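Local structure of acyl-coenzyme A oxidase acox-1.1 (Caenorhabditis elegans, 5K3H) at residues R43-T48 with S617-D622. The protein catalyses the FAD-dependent desaturation of acyl-CoA to (2E)-enoyl-CoA, producing hydrogen peroxide, in the first step of peroxisomal beta-oxidation. Sequence-based numbering, arbitrary orientation.
Sequences RRREIT and SWEFSD
Arg44 and Arg45 both set CG anti to the carbonyl carbon, and both chains bend at chi3 (72° in Arg44, -66° in Arg45), which brings the two guanidinium groups to Glu619. The Glu619 chain is extended beyond CG and carries its carboxylate to Arg45. Arg44 takes the backbone of this residue. Its NH1 and NH2 meet Glu619 O end-on, each at 3.1 Å. The oxygen lies in the guanidinium plane. Both nitrogens come from the same face of the carbonyl plane, NH1 tilted from it and NH2 above it. Both N-H...O bonds are somewhat bent, as expected when two N-H groups share one acceptor. Arg44 NH2 also lies 3.7 Å from Phe620 CD1. Arg45 takes the carboxylate. Its NH1 forms a salt bridge of 3.0 Å to the syn lone pair of Glu619 OE1, with the two planes 69° apart. His28 ND1 is hydrogen-bonded to Glu619 OE2. One water links Arg44 NH1 to Glu619 OE1, and a second donates to Thr48 OG1 and Glu619 O. Further along, Thr48 CG2 packs on Ser621 CB at 3.7 Å. The hydroxyls of Thr48 and Ser621 both bond to Glu104. Ser621 is also the N-cap of helix 622-625. The contact ties N-terminal helix 38-52 to the loop after helix 590-616, away from the annotated sites. Glu619 leaves that helix with positive phi. The buried Arg44 gives two hydrogen bonds to a carbonyl just past the helix end, while the carboxylate probably offsets the charge of both arginines.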
# COMPACT_ATOMS: atom_id res chain seq x y z
N ARG B 43 -27.63 5.67 19.29
CA ARG B 43 -27.50 7.08 18.95
C ARG B 43 -26.85 7.25 17.58
O ARG B 43 -27.19 8.19 16.85
CB ARG B 43 -26.72 7.82 20.04
CG ARG B 43 -27.55 8.12 21.31
CD ARG B 43 -28.65 9.12 21.00
NE ARG B 43 -28.12 10.38 20.47
CZ ARG B 43 -28.66 11.03 19.44
NH1 ARG B 43 -29.72 10.52 18.83
NH2 ARG B 43 -28.14 12.18 19.01
N ARG B 44 -25.92 6.37 17.22
CA ARG B 44 -25.35 6.39 15.87
C ARG B 44 -26.44 6.22 14.81
O ARG B 44 -26.46 6.92 13.79
CB ARG B 44 -24.28 5.31 15.71
CG ARG B 44 -22.99 5.55 16.51
CD ARG B 44 -21.95 4.48 16.22
NE ARG B 44 -21.36 4.59 14.89
CZ ARG B 44 -21.80 3.93 13.82
NH1 ARG B 44 -22.86 3.14 13.91
NH2 ARG B 44 -21.20 4.07 12.65
N ARG B 45 -27.34 5.26 15.02
CA ARG B 45 -28.40 5.02 14.05
C ARG B 45 -29.36 6.21 13.98
O ARG B 45 -29.83 6.55 12.89
CB ARG B 45 -29.15 3.73 14.38
CG ARG B 45 -28.21 2.53 14.36
CD ARG B 45 -28.91 1.20 14.31
NE ARG B 45 -29.69 0.93 15.51
CZ ARG B 45 -29.18 0.43 16.63
NH1 ARG B 45 -27.88 0.16 16.72
NH2 ARG B 45 -29.97 0.20 17.67
N GLU B 46 -29.64 6.85 15.13
CA GLU B 46 -30.51 8.02 15.15
C GLU B 46 -29.87 9.20 14.45
O GLU B 46 -30.53 9.92 13.70
CB GLU B 46 -30.89 8.39 16.58
CG GLU B 46 -31.72 7.35 17.30
CD GLU B 46 -32.05 7.73 18.73
OE1 GLU B 46 -31.59 8.79 19.19
OE2 GLU B 46 -32.76 6.97 19.42
N ILE B 47 -28.58 9.43 14.71
CA ILE B 47 -27.83 10.49 14.04
C ILE B 47 -27.84 10.29 12.53
O ILE B 47 -28.04 11.24 11.76
CB ILE B 47 -26.39 10.55 14.58
CG1 ILE B 47 -26.35 11.06 16.01
CG2 ILE B 47 -25.51 11.38 13.66
CD1 ILE B 47 -25.03 10.75 16.70
N THR B 48 -27.59 9.05 12.09
CA THR B 48 -27.60 8.74 10.66
C THR B 48 -28.96 9.03 10.05
O THR B 48 -29.05 9.64 8.98
CB THR B 48 -27.19 7.27 10.47
OG1 THR B 48 -25.84 7.12 10.87
CG2 THR B 48 -27.35 6.79 9.03
N SER B 617 -22.40 -5.19 11.63
CA SER B 617 -22.61 -4.75 13.01
C SER B 617 -21.91 -3.44 13.31
O SER B 617 -22.22 -2.81 14.33
CB SER B 617 -22.16 -5.83 13.99
OG SER B 617 -22.97 -7.00 13.86
N TRP B 618 -20.93 -3.02 12.49
CA TRP B 618 -20.35 -1.70 12.69
C TRP B 618 -21.28 -0.58 12.22
O TRP B 618 -21.02 0.59 12.52
CB TRP B 618 -19.02 -1.63 11.96
CG TRP B 618 -18.03 -2.49 12.60
CD1 TRP B 618 -18.02 -3.85 12.58
CD2 TRP B 618 -16.89 -2.08 13.34
NE1 TRP B 618 -16.94 -4.32 13.29
CE2 TRP B 618 -16.23 -3.25 13.76
CE3 TRP B 618 -16.36 -0.84 13.68
CZ2 TRP B 618 -15.05 -3.21 14.51
CZ3 TRP B 618 -15.19 -0.80 14.43
CH2 TRP B 618 -14.55 -1.98 14.83
N GLU B 619 -22.30 -0.93 11.44
CA GLU B 619 -23.40 -0.06 11.04
C GLU B 619 -22.90 1.25 10.44
O GLU B 619 -23.10 2.34 10.97
CB GLU B 619 -24.33 0.14 12.23
CG GLU B 619 -25.00 -1.17 12.60
CD GLU B 619 -26.04 -1.01 13.64
OE1 GLU B 619 -25.87 -0.14 14.53
OE2 GLU B 619 -27.05 -1.74 13.55
N PHE B 620 -22.24 1.10 9.28
CA PHE B 620 -21.84 2.23 8.44
C PHE B 620 -22.86 2.43 7.32
O PHE B 620 -23.07 1.53 6.50
CB PHE B 620 -20.46 2.00 7.82
CG PHE B 620 -19.39 1.73 8.82
CD1 PHE B 620 -19.20 2.58 9.91
CD2 PHE B 620 -18.54 0.65 8.66
CE1 PHE B 620 -18.21 2.34 10.83
CE2 PHE B 620 -17.55 0.41 9.59
CZ PHE B 620 -17.40 1.26 10.67
N SER B 621 -23.46 3.62 7.28
CA SER B 621 -24.33 3.96 6.17
C SER B 621 -23.50 4.18 4.90
O SER B 621 -22.28 4.37 4.95
CB SER B 621 -25.13 5.21 6.50
OG SER B 621 -24.28 6.35 6.53
N ASP B 622 -24.18 4.12 3.75
CA ASP B 622 -23.53 4.43 2.48
C ASP B 622 -22.98 5.85 2.47
O ASP B 622 -21.89 6.10 1.94
CB ASP B 622 -24.50 4.25 1.31
CG ASP B 622 -24.64 2.82 0.90
OD1 ASP B 622 -23.77 2.04 1.35
OD2 ASP B 622 -25.60 2.47 0.17
O HOH W 1 -24.62 1.58 15.75
O HOH W 2 -25.38 4.25 11.45